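Local coordinates for protein peroxide stress regulator PerR, FUR family (Streptococcus pyogenes, PDB 4LMY) that probably regulates transcription of peroxide-stress genes as a zinc-bound, DNA-binding dimer of the FUR family, at residues Glu81-Ile84 / Thr89-Tyr92; Val100-Glu105 / Lys109-Met114; Val116-Ile121 / Thr134-Ile139. One frame throughout, in Å; residues are numbered along the deposited sequence.

Contact 1: Glu81-Ile84 / Thr89-Tyr92; sequences ELKI and TTYY
L82 and Y91 form the one hydrogen-bonded pair of this short antiparallel ladder. L82 N gives its hydrogen to Y91 O at 2.6 Å in an almost straight line, and Y91 N returns a longer bond of 3.1 Å to L82 O. One step along, E81 and Y92 make a non-hydrogen-bonded pair, with E81 CA resting 3.5 Å from Y91 O as a CA-H...O contact. Toward K83 and T90 the chains diverge, and their end-to-end directions are 132° apart.

E81 and Y92 share one face of the ladder, the glutamate chain running out beside the tyrosine. The carboxylate plane is turned 19° from that of the ring, and E81 CG sits 3.9 Å from Y92 CE1. T90 turns its CG2 methyl to the E81 chain and its OG1 to K83. The lysine chain kinks at chi2 (69°) and curls back toward the other strand, bringing K83 NZ to 3.3 Å from T90 OG1, a weak hydrogen bond. L82 and Y91 share the other face; beyond the ladder I84 CD1 just reaches Y91 CE2 at 4.2 Å, while the phenol OH bonds to D87 in the turn.

This is the wing-like hairpin of strands 79-82 and 91-94 that follows the helices of the winged-helix domain: E81 and Y92 pack on V74 and L70 of helix 63-75, and L82 and Y91 lean on H44.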
ATOM      1  N   GLU B  81      16.500 -11.050 -10.682  1.00 51.02           N
ATOM      2  CA  GLU B  81      17.952 -10.990 -10.591  1.00 52.50           C
ATOM      3  C   GLU B  81      18.397  -9.559 -10.854  1.00 55.30           C
ATOM      4  O   GLU B  81      18.101  -8.997 -11.909  1.00 49.61           O
ATOM      5  CB  GLU B  81      18.602 -11.918 -11.619  1.00 53.50           C
ATOM      6  CG  GLU B  81      18.009 -13.313 -11.688  1.00 50.25           C
ATOM      7  CD  GLU B  81      18.760 -14.205 -12.656  1.00 58.46           C
ATOM      8  OE1 GLU B  81      18.107 -14.916 -13.448  1.00 72.35           O
ATOM      9  OE2 GLU B  81      20.009 -14.196 -12.623  1.00 62.49           O
ATOM     10  N   LEU B  82      19.104  -8.968  -9.898  1.00 45.41           N
ATOM     11  CA  LEU B  82      19.568  -7.594 -10.048  1.00 49.11           C
ATOM     12  C   LEU B  82      21.082  -7.532 -10.208  1.00 41.41           C
ATOM     13  O   LEU B  82      21.799  -8.438  -9.784  1.00 43.85           O
ATOM     14  CB  LEU B  82      19.134  -6.739  -8.857  1.00 48.80           C
ATOM     15  CG  LEU B  82      17.640  -6.686  -8.536  1.00 58.29           C
ATOM     16  CD1 LEU B  82      17.372  -5.625  -7.481  1.00 55.33           C
ATOM     17  CD2 LEU B  82      16.811  -6.430  -9.787  1.00 55.30           C
ATOM     18  N   LYS B  83      21.559  -6.454 -10.820  1.00 46.13           N
ATOM     19  CA  LYS B  83      22.987  -6.264 -11.025  1.00 51.51           C
ATOM     20  C   LYS B  83      23.461  -4.922 -10.496  1.00 59.13           C
ATOM     21  O   LYS B  83      22.744  -3.924 -10.560  1.00 50.51           O
ATOM     22  CB  LYS B  83      23.335  -6.367 -12.510  1.00 51.06           C
ATOM     23  CG  LYS B  83      24.350  -7.450 -12.824  1.00 55.84           C
ATOM     24  CD  LYS B  83      23.752  -8.827 -12.600  1.00 55.35           C
ATOM     25  CE  LYS B  83      24.796  -9.801 -12.084  1.00 60.14           C
ATOM     26  NZ  LYS B  83      25.208 -10.818 -13.090  1.00 64.90           N
ATOM     27  N   ILE B  84      24.677  -4.911  -9.965  1.00 59.61           N
ATOM     28  CA  ILE B  84      25.357  -3.673  -9.626  1.00 69.98           C
ATOM     29  C   ILE B  84      26.562  -3.550 -10.549  1.00 77.19           C
ATOM     30  O   ILE B  84      27.208  -4.548 -10.864  1.00 74.64           O
ATOM     31  CB  ILE B  84      25.810  -3.659  -8.153  1.00 72.81           C
ATOM     32  CG1 ILE B  84      24.605  -3.812  -7.222  1.00 62.93           C
ATOM     33  CG2 ILE B  84      26.556  -2.375  -7.827  1.00 78.35           C
ATOM     34  CD1 ILE B  84      24.949  -3.669  -5.754  1.00 60.01           C
ATOM     35  N   THR B  89      28.466 -10.402  -9.221  1.00 36.05           N
ATOM     36  CA  THR B  89      27.573 -11.147  -8.340  1.00 34.11           C
ATOM     37  C   THR B  89      26.111 -10.835  -8.636  1.00 34.55           C
ATOM     38  O   THR B  89      25.717  -9.672  -8.711  1.00 33.98           O
ATOM     39  CB  THR B  89      27.859 -10.852  -6.853  1.00 33.00           C
ATOM     40  OG1 THR B  89      29.201 -11.240  -6.535  1.00 40.81           O
ATOM     41  CG2 THR B  89      26.891 -11.620  -5.959  1.00 32.75           C
ATOM     42  N   THR B  90      25.311 -11.880  -8.813  1.00 33.14           N
ATOM     43  CA  THR B  90      23.880 -11.706  -8.998  1.00 32.24           C
ATOM     44  C   THR B  90      23.208 -11.559  -7.643  1.00 30.23           C
ATOM     45  O   THR B  90      23.435 -12.361  -6.736  1.00 29.35           O
ATOM     46  CB  THR B  90      23.255 -12.895  -9.745  1.00 37.53           C
ATOM     47  OG1 THR B  90      23.841 -13.004 -11.047  1.00 39.59           O
ATOM     48  CG2 THR B  90      21.750 -12.708  -9.882  1.00 39.74           C
ATOM     49  N   TYR B  91      22.393 -10.520  -7.504  1.00 34.30           N
ATOM     50  CA  TYR B  91      21.635 -10.311  -6.282  1.00 30.94           C
ATOM     51  C   TYR B  91      20.155 -10.509  -6.563  1.00 33.73           C
ATOM     52  O   TYR B  91      19.682 -10.246  -7.668  1.00 36.75           O
ATOM     53  CB  TYR B  91      21.911  -8.924  -5.706  1.00 33.84           C
ATOM     54  CG  TYR B  91      23.368  -8.714  -5.368  1.00 32.11           C
ATOM     55  CD1 TYR B  91      23.912  -9.245  -4.205  1.00 33.64           C
ATOM     56  CD2 TYR B  91      24.203  -7.999  -6.217  1.00 38.64           C
ATOM     57  CE1 TYR B  91      25.243  -9.067  -3.892  1.00 34.44           C
ATOM     58  CE2 TYR B  91      25.537  -7.812  -5.911  1.00 38.11           C
ATOM     59  CZ  TYR B  91      26.051  -8.349  -4.749  1.00 34.27           C
ATOM     60  OH  TYR B  91      27.378  -8.168  -4.440  1.00 39.99           O
ATOM     61  N   TYR B  92      19.428 -10.983  -5.559  1.00 34.35           N
ATOM     62  CA  TYR B  92      18.040 -11.373  -5.749  1.00 34.60           C
ATOM     63  C   TYR B  92      17.103 -10.550  -4.876  1.00 31.91           C
ATOM     64  O   TYR B  92      17.447 -10.178  -3.758  1.00 34.78           O
ATOM     65  CB  TYR B  92      17.870 -12.866  -5.458  1.00 32.61           C
ATOM     66  CG  TYR B  92      18.711 -13.750  -6.351  1.00 30.42           C
ATOM     67  CD1 TYR B  92      18.186 -14.298  -7.512  1.00 30.82           C
ATOM     68  CD2 TYR B  92      20.037 -14.028  -6.038  1.00 28.67           C
ATOM     69  CE1 TYR B  92      18.951 -15.102  -8.334  1.00 33.13           C
ATOM     70  CE2 TYR B  92      20.811 -14.829  -6.855  1.00 33.73           C
ATOM     71  CZ  TYR B  92      20.263 -15.365  -8.000  1.00 36.47           C
ATOM     72  OH  TYR B  92      21.030 -16.167  -8.815  1.00 37.54           O
TER

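Contact 2: Val100-Glu105 / Lys109-Met114; sequences VNVVCE and KIADFM. With ZN (zinc ion), chain F.
V100 and F113 make the tight end of this antiparallel pairing. The valine lies along the flank of the phenyl group, and V100 CB is 3.6 Å from F113 CE2. The ring gets there because F113 CG stands between its backbone N and carbonyl carbon (chi1 67°), which folds the phenyl group back toward the neighbouring strand, with N101 O near its plane at the edge. Both backbone bonds of the pair, V100 N to F113 O and F113 N to V100 O, measure 2.9 Å. V102 and A111 continue this face: V102 N reaches A111 O at 2.6 Å, and V102 CG1 meets A111 CB at 3.7 Å. The second subunit covers much of this face, its Y131 packing on V102 and A111 and its Q128 on F113.

The more exposed face carries N101, V103, I110 and D112. It has one close contact, I110 CG2 pressing on the N101 amide 3.5 Å from N101 CG, whereas V103 CG2 only grazes I110 CG1. A bridging water donates to N101 OD1 at 2.6 Å and, weakly, to D112 OD2; the other carboxylate oxygen of D112 bonds to S5.

At the turn end C104 N bonds to K109 O, and the trans chi1 of C104 (-177°) carries its SG off toward the metal, where it binds zinc at 2.3 Å. C107, C144 and C147 complete the four-cysteine site. A beta hairpin supplying one CxxC pair to a zinc that is probably structural, as in other FUR-family proteins, is characteristic of their dimerisation domain.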
ATOM      1  N   VAL B 100      -5.741  -8.970  -2.236  1.00 18.70           N
ATOM      2  CA  VAL B 100      -6.383  -8.287  -1.121  1.00 19.73           C
ATOM      3  C   VAL B 100      -7.887  -8.185  -1.347  1.00 17.78           C
ATOM      4  O   VAL B 100      -8.338  -7.913  -2.458  1.00 18.39           O
ATOM      5  CB  VAL B 100      -5.801  -6.862  -0.961  1.00 19.79           C
ATOM      6  CG1 VAL B 100      -6.451  -6.119   0.207  1.00 19.99           C
ATOM      7  CG2 VAL B 100      -4.288  -6.924  -0.796  1.00 25.25           C
ATOM      8  N   ASN B 101      -8.666  -8.405  -0.294  1.00 20.58           N
ATOM      9  CA  ASN B 101     -10.115  -8.263  -0.390  1.00 19.74           C
ATOM     10  C   ASN B 101     -10.581  -6.815  -0.316  1.00 21.17           C
ATOM     11  O   ASN B 101      -9.988  -5.995   0.383  1.00 20.74           O
ATOM     12  CB  ASN B 101     -10.810  -9.059   0.712  1.00 20.07           C
ATOM     13  CG  ASN B 101     -10.847 -10.541   0.424  1.00 24.65           C
ATOM     14  OD1 ASN B 101     -10.781 -10.963  -0.730  1.00 27.65           O
ATOM     15  ND2 ASN B 101     -10.972 -11.343   1.473  1.00 25.09           N
ATOM     16  N   VAL B 102     -11.644  -6.507  -1.046  1.00 19.84           N
ATOM     17  CA  VAL B 102     -12.369  -5.265  -0.825  1.00 19.03           C
ATOM     18  C   VAL B 102     -13.800  -5.631  -0.442  1.00 18.52           C
ATOM     19  O   VAL B 102     -14.470  -6.389  -1.146  1.00 24.15           O
ATOM     20  CB  VAL B 102     -12.307  -4.302  -2.042  1.00 24.38           C
ATOM     21  CG1 VAL B 102     -12.861  -4.952  -3.300  1.00 31.56           C
ATOM     22  CG2 VAL B 102     -13.042  -3.007  -1.730  1.00 21.75           C
ATOM     23  N   VAL B 103     -14.250  -5.124   0.700  1.00 20.96           N
ATOM     24  CA  VAL B 103     -15.544  -5.511   1.247  1.00 19.57           C
ATOM     25  C   VAL B 103     -16.534  -4.359   1.159  1.00 21.96           C
ATOM     26  O   VAL B 103     -16.200  -3.226   1.499  1.00 19.58           O
ATOM     27  CB  VAL B 103     -15.413  -5.942   2.726  1.00 22.79           C
ATOM     28  CG1 VAL B 103     -16.750  -6.421   3.260  1.00 21.74           C
ATOM     29  CG2 VAL B 103     -14.348  -7.026   2.873  1.00 25.27           C
ATOM     30  N   CYS B 104     -17.750  -4.643   0.699  1.00 18.65           N
ATOM     31  CA  CYS B 104     -18.764  -3.601   0.600  1.00 19.20           C
ATOM     32  C   CYS B 104     -19.313  -3.252   1.974  1.00 20.31           C
ATOM     33  O   CYS B 104     -19.801  -4.120   2.695  1.00 22.56           O
ATOM     34  CB  CYS B 104     -19.907  -4.005  -0.335  1.00 22.30           C
ATOM     35  SG  CYS B 104     -21.147  -2.689  -0.552  1.00 22.53           S
ATOM     36  N   GLU B 105     -19.228  -1.973   2.324  1.00 20.81           N
ATOM     37  CA  GLU B 105     -19.689  -1.487   3.617  1.00 24.69           C
ATOM     38  C   GLU B 105     -21.190  -1.689   3.791  1.00 25.01           C
ATOM     39  O   GLU B 105     -21.675  -1.846   4.910  1.00 28.75           O
ATOM     40  CB  GLU B 105     -19.360  -0.001   3.765  1.00 26.59           C
ATOM     41  CG  GLU B 105     -17.902   0.349   3.534  1.00 27.27           C
ATOM     42  CD  GLU B 105     -17.170   0.669   4.819  1.00 33.18           C
ATOM     43  OE1 GLU B 105     -16.313   1.576   4.798  1.00 33.56           O
ATOM     44  OE2 GLU B 105     -17.447   0.014   5.843  1.00 35.88           O
ATOM     45  N   LYS B 109     -20.621  -7.741   0.317  1.00 23.34           N
ATOM     46  CA  LYS B 109     -20.075  -8.491  -0.805  1.00 21.99           C
ATOM     47  C   LYS B 109     -18.577  -8.253  -0.924  1.00 27.59           C
ATOM     48  O   LYS B 109     -18.098  -7.128  -0.766  1.00 23.21           O
ATOM     49  CB  LYS B 109     -20.783  -8.122  -2.110  1.00 26.10           C
ATOM     50  CG  LYS B 109     -20.486  -9.069  -3.256  1.00 34.91           C
ATOM     51  CD  LYS B 109     -21.568  -9.013  -4.322  1.00 49.67           C
ATOM     52  CE  LYS B 109     -21.301 -10.031  -5.423  1.00 59.49           C
ATOM     53  NZ  LYS B 109     -22.535 -10.378  -6.186  1.00 57.95           N
ATOM     54  N   ILE B 110     -17.847  -9.327  -1.197  1.00 23.17           N
ATOM     55  CA  ILE B 110     -16.394  -9.283  -1.251  1.00 24.43           C
ATOM     56  C   ILE B 110     -15.878  -9.471  -2.669  1.00 25.42           C
ATOM     57  O   ILE B 110     -16.307 -10.373  -3.388  1.00 29.84           O
ATOM     58  CB  ILE B 110     -15.773 -10.378  -0.359  1.00 24.95           C
ATOM     59  CG1 ILE B 110     -16.187 -10.176   1.101  1.00 29.54           C
ATOM     60  CG2 ILE B 110     -14.258 -10.377  -0.487  1.00 29.75           C
ATOM     61  CD1 ILE B 110     -15.658 -11.242   2.038  1.00 31.66           C
ATOM     62  N   ALA B 111     -14.959  -8.600  -3.065  1.00 23.71           N
ATOM     63  CA  ALA B 111     -14.199  -8.781  -4.287  1.00 20.71           C
ATOM     64  C   ALA B 111     -12.730  -8.776  -3.887  1.00 28.47           C
ATOM     65  O   ALA B 111     -12.389  -8.351  -2.785  1.00 29.17           O
ATOM     66  CB  ALA B 111     -14.496  -7.664  -5.269  1.00 25.29           C
ATOM     67  N   ASP B 112     -11.863  -9.261  -4.765  1.00 25.48           N
ATOM     68  CA  ASP B 112     -10.434  -9.212  -4.488  1.00 25.27           C
ATOM     69  C   ASP B 112      -9.673  -8.601  -5.654  1.00 26.50           C
ATOM     70  O   ASP B 112     -10.144  -8.616  -6.793  1.00 26.74           O
ATOM     71  CB  ASP B 112      -9.885 -10.601  -4.146  1.00 26.88           C
ATOM     72  CG  ASP B 112     -10.084 -11.603  -5.264  1.00 34.24           C
ATOM     73  OD1 ASP B 112      -9.203 -11.696  -6.141  1.00 30.11           O
ATOM     74  OD2 ASP B 112     -11.121 -12.299  -5.259  1.00 34.46           O
ATOM     75  N   PHE B 113      -8.503  -8.045  -5.361  1.00 22.63           N
ATOM     76  CA  PHE B 113      -7.662  -7.444  -6.387  1.00 22.73           C
ATOM     77  C   PHE B 113      -6.195  -7.809  -6.174  1.00 24.25           C
ATOM     78  O   PHE B 113      -5.797  -8.230  -5.085  1.00 22.69           O
ATOM     79  CB  PHE B 113      -7.845  -5.921  -6.424  1.00 25.80           C
ATOM     80  CG  PHE B 113      -7.339  -5.212  -5.196  1.00 22.45           C
ATOM     81  CD1 PHE B 113      -6.106  -4.582  -5.205  1.00 24.34           C
ATOM     82  CD2 PHE B 113      -8.099  -5.170  -4.039  1.00 23.70           C
ATOM     83  CE1 PHE B 113      -5.636  -3.925  -4.080  1.00 27.50           C
ATOM     84  CE2 PHE B 113      -7.636  -4.513  -2.909  1.00 25.68           C
ATOM     85  CZ  PHE B 113      -6.405  -3.891  -2.932  1.00 28.76           C
ATOM     86  N   MET B 114      -5.398  -7.648  -7.223  1.00 20.93           N
ATOM     87  CA  MET B 114      -3.978  -7.966  -7.164  1.00 22.58           C
ATOM     88  C   MET B 114      -3.177  -6.770  -6.693  1.00 23.45           C
ATOM     89  O   MET B 114      -3.281  -5.683  -7.260  1.00 24.39           O
ATOM     90  CB  MET B 114      -3.473  -8.387  -8.539  1.00 24.03           C
ATOM     91  CG  MET B 114      -2.055  -8.920  -8.536  1.00 25.02           C
ATOM     92  SD  MET B 114      -1.590  -9.585 -10.143  1.00 32.66           S
ATOM     93  CE  MET B 114      -0.816  -8.160 -10.903  1.00 37.31           C
TER
HETATM   94 ZN    ZN F 202     -22.708  -3.679  -1.890  1.00 23.66          ZN
HETATM   95  O   HOH W   1     -12.057 -12.861  -2.006  1.00 36.00           O

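Contact 3: Val116-Ile121 / Thr134-Ile139; sequences VDVMDI and TRIPVI
V118 and I136 meet where the first turn of helix 118-129 packs against the chain leaving strand 132-135, in the alpha/beta dimerisation domain of the FUR family. The joint is wholly apolar, a small patch of 175 Å² built from two residues on each side. V118 and I136 are set head to flank, each reaching beyond the end of the other, so that the methyl CG1 of V118 comes to rest against the branch point of the isoleucine, 3.8 Å from I136 CB. That methyl is trans to the valine's backbone N (chi1 171°), and V118 CG1 also lies 4.0 Å from I136 O.

The second methyl of V118 serves V138. The two valines come from opposing sides of the joint and overlap, and the touch is methyl to methyl, V118 CG2 to V138 CG2, at 3.9 Å. V118 thus faces two side chains on the same side of the extended chain, one methyl for each, while P137 between them turns away from the helix and packs on I139 of the second subunit.

One helical turn on, I121 approaches I136 at a slant. Nearby, the D115 carboxylate accepts hydrogen bonds from the backbone N-H groups of D117 and V118. V118 also packs on I121 of the second subunit, and I121 on F113 there, so the patch runs into the dimer core; just before it, R135 pairs in an antiparallel ladder with a strand of that subunit and forms a salt bridge to its E105. The far end of I136 finishes the joint: with CG1 beside the backbone N (chi1 -51°) and the chain extended beyond it, the terminal I136 CD1 reaches I121 CG2 at 3.8 Å.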
ATOM      1  N   VAL B 116       0.676  -5.106  -5.500  1.00 33.55           N
ATOM      2  CA  VAL B 116       2.134  -5.153  -5.457  1.00 36.02           C
ATOM      3  C   VAL B 116       2.675  -4.047  -4.550  1.00 32.06           C
ATOM      4  O   VAL B 116       3.879  -3.791  -4.516  1.00 40.28           O
ATOM      5  CB  VAL B 116       2.750  -4.996  -6.862  1.00 38.75           C
ATOM      6  CG1 VAL B 116       2.272  -6.109  -7.784  1.00 41.02           C
ATOM      7  CG2 VAL B 116       2.408  -3.633  -7.449  1.00 46.76           C
ATOM      8  N   ASP B 117       1.782  -3.399  -3.807  1.00 29.90           N
ATOM      9  CA  ASP B 117       2.148  -2.203  -3.049  1.00 30.36           C
ATOM     10  C   ASP B 117       2.490  -2.444  -1.577  1.00 31.14           C
ATOM     11  O   ASP B 117       3.317  -1.730  -1.009  1.00 32.25           O
ATOM     12  CB  ASP B 117       1.055  -1.135  -3.167  1.00 32.06           C
ATOM     13  CG  ASP B 117       1.035  -0.468  -4.532  1.00 41.05           C
ATOM     14  OD1 ASP B 117       2.124  -0.156  -5.057  1.00 35.17           O
ATOM     15  OD2 ASP B 117      -0.068  -0.257  -5.079  1.00 36.19           O
ATOM     16  N   VAL B 118       1.854  -3.434  -0.956  1.00 33.98           N
ATOM     17  CA  VAL B 118       2.081  -3.703   0.467  1.00 34.29           C
ATOM     18  C   VAL B 118       3.528  -4.099   0.770  1.00 36.75           C
ATOM     19  O   VAL B 118       4.052  -3.781   1.835  1.00 34.51           O
ATOM     20  CB  VAL B 118       1.080  -4.746   1.021  1.00 35.47           C
ATOM     21  CG1 VAL B 118       1.455  -5.190   2.435  1.00 29.01           C
ATOM     22  CG2 VAL B 118      -0.322  -4.168   1.012  1.00 32.91           C
ATOM     23  N   MET B 119       4.182  -4.774  -0.171  1.00 30.39           N
ATOM     24  CA  MET B 119       5.586  -5.113   0.013  1.00 31.77           C
ATOM     25  C   MET B 119       6.439  -3.848   0.117  1.00 33.73           C
ATOM     26  O   MET B 119       7.413  -3.803   0.869  1.00 29.23           O
ATOM     27  CB  MET B 119       6.091  -6.009  -1.119  1.00 28.77           C
ATOM     28  CG  MET B 119       7.583  -6.312  -1.039  1.00 51.78           C
ATOM     29  SD  MET B 119       7.957  -8.074  -0.949  1.00 69.23           S
ATOM     30  CE  MET B 119       7.015  -8.552   0.490  1.00 39.25           C
ATOM     31  N   ASP B 120       6.064  -2.815  -0.630  1.00 34.18           N
ATOM     32  CA  ASP B 120       6.758  -1.534  -0.535  1.00 34.64           C
ATOM     33  C   ASP B 120       6.507  -0.876   0.819  1.00 29.56           C
ATOM     34  O   ASP B 120       7.369  -0.165   1.343  1.00 31.92           O
ATOM     35  CB  ASP B 120       6.353  -0.604  -1.682  1.00 36.20           C
ATOM     36  CG  ASP B 120       7.017  -0.976  -2.994  1.00 39.65           C
ATOM     37  OD1 ASP B 120       8.147  -1.507  -2.958  1.00 50.42           O
ATOM     38  OD2 ASP B 120       6.415  -0.735  -4.061  1.00 43.12           O
ATOM     39  N   ILE B 121       5.328  -1.120   1.383  1.00 28.96           N
ATOM     40  CA  ILE B 121       5.001  -0.660   2.727  1.00 26.98           C
ATOM     41  C   ILE B 121       5.898  -1.371   3.726  1.00 27.77           C
ATOM     42  O   ILE B 121       6.417  -0.761   4.655  1.00 24.97           O
ATOM     43  CB  ILE B 121       3.530  -0.957   3.083  1.00 30.70           C
ATOM     44  CG1 ILE B 121       2.591  -0.227   2.127  1.00 29.49           C
ATOM     45  CG2 ILE B 121       3.225  -0.573   4.522  1.00 32.67           C
ATOM     46  CD1 ILE B 121       1.148  -0.569   2.344  1.00 33.76           C
ATOM     47  N   THR B 134       6.884  -8.742  10.026  1.00 22.76           N
ATOM     48  CA  THR B 134       6.389 -10.116   9.966  1.00 26.32           C
ATOM     49  C   THR B 134       5.152 -10.243   9.082  1.00 28.79           C
ATOM     50  O   THR B 134       5.008 -11.213   8.335  1.00 28.21           O
ATOM     51  CB  THR B 134       6.049 -10.658  11.367  1.00 22.62           C
ATOM     52  OG1 THR B 134       5.211  -9.723  12.057  1.00 25.81           O
ATOM     53  CG2 THR B 134       7.320 -10.885  12.177  1.00 28.94           C
ATOM     54  N   ARG B 135       4.256  -9.268   9.177  1.00 24.41           N
ATOM     55  CA  ARG B 135       3.005  -9.310   8.432  1.00 25.53           C
ATOM     56  C   ARG B 135       2.329  -7.945   8.394  1.00 27.59           C
ATOM     57  O   ARG B 135       2.407  -7.166   9.344  1.00 24.82           O
ATOM     58  CB  ARG B 135       2.055 -10.334   9.056  1.00 26.66           C
ATOM     59  CG  ARG B 135       1.668  -9.999  10.490  1.00 26.33           C
ATOM     60  CD  ARG B 135       1.072 -11.194  11.216  1.00 31.85           C
ATOM     61  NE  ARG B 135       0.884 -10.915  12.638  1.00 28.64           N
ATOM     62  CZ  ARG B 135      -0.254 -10.486  13.176  1.00 29.99           C
ATOM     63  NH1 ARG B 135      -1.324 -10.288  12.418  1.00 32.77           N
ATOM     64  NH2 ARG B 135      -0.324 -10.260  14.482  1.00 37.57           N
ATOM     65  N   ILE B 136       1.663  -7.655   7.283  1.00 24.56           N
ATOM     66  CA  ILE B 136       0.865  -6.442   7.183  1.00 25.51           C
ATOM     67  C   ILE B 136      -0.510  -6.796   6.633  1.00 25.80           C
ATOM     68  O   ILE B 136      -0.746  -6.689   5.430  1.00 27.44           O
ATOM     69  CB  ILE B 136       1.524  -5.381   6.277  1.00 28.89           C
ATOM     70  CG1 ILE B 136       2.977  -5.137   6.691  1.00 26.41           C
ATOM     71  CG2 ILE B 136       0.729  -4.082   6.316  1.00 26.26           C
ATOM     72  CD1 ILE B 136       3.661  -4.042   5.902  1.00 33.77           C
ATOM     73  N   PRO B 137      -1.418  -7.239   7.514  1.00 27.93           N
ATOM     74  CA  PRO B 137      -2.766  -7.601   7.069  1.00 27.41           C
ATOM     75  C   PRO B 137      -3.506  -6.375   6.552  1.00 32.75           C
ATOM     76  O   PRO B 137      -3.560  -5.347   7.226  1.00 37.76           O
ATOM     77  CB  PRO B 137      -3.426  -8.136   8.343  1.00 34.06           C
ATOM     78  CG  PRO B 137      -2.664  -7.508   9.460  1.00 34.55           C
ATOM     79  CD  PRO B 137      -1.253  -7.399   8.969  1.00 27.53           C
ATOM     80  N   VAL B 138      -4.053  -6.478   5.347  1.00 26.65           N
ATOM     81  CA  VAL B 138      -4.754  -5.358   4.742  1.00 27.45           C
ATOM     82  C   VAL B 138      -6.093  -5.817   4.184  1.00 25.57           C
ATOM     83  O   VAL B 138      -6.170  -6.827   3.488  1.00 26.17           O
ATOM     84  CB  VAL B 138      -3.923  -4.722   3.611  1.00 29.17           C
ATOM     85  CG1 VAL B 138      -4.675  -3.567   2.978  1.00 28.07           C
ATOM     86  CG2 VAL B 138      -2.580  -4.249   4.139  1.00 32.97           C
ATOM     87  N   ILE B 139      -7.146  -5.082   4.527  1.00 25.83           N
ATOM     88  CA  ILE B 139      -8.463  -5.279   3.933  1.00 24.14           C
ATOM     89  C   ILE B 139      -9.001  -3.920   3.513  1.00 30.34           C
ATOM     90  O   ILE B 139      -8.978  -2.971   4.295  1.00 29.43           O
ATOM     91  CB  ILE B 139      -9.454  -5.913   4.922  1.00 29.57           C
ATOM     92  CG1 ILE B 139      -8.930  -7.260   5.422  1.00 32.51           C
ATOM     93  CG2 ILE B 139     -10.828  -6.077   4.279  1.00 29.84           C
ATOM     94  CD1 ILE B 139      -9.868  -7.954   6.380  1.00 34.57           C
TER

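From the N terminus, the helices of the DNA-binding part come first, and contact 1 closes the four-residue turn of its wing. Strand 91-94 leads on toward strand 98-104, and contact 2 closes the next hairpin at a three-residue turn, across the chain's centre; the two centres are 36 Å apart. Strand 110-115 passes into helix 118-129, and contact 3 closes the longer loop of helix and strand that follows. The three are in series, none nested or crossing. Contacts 2 and 3 join the sheet, helix 118-129 and the following chain of the dimerisation domain; they touch, V100 CG1 lying 3.4 Å from V138 O, and both reach the second subunit.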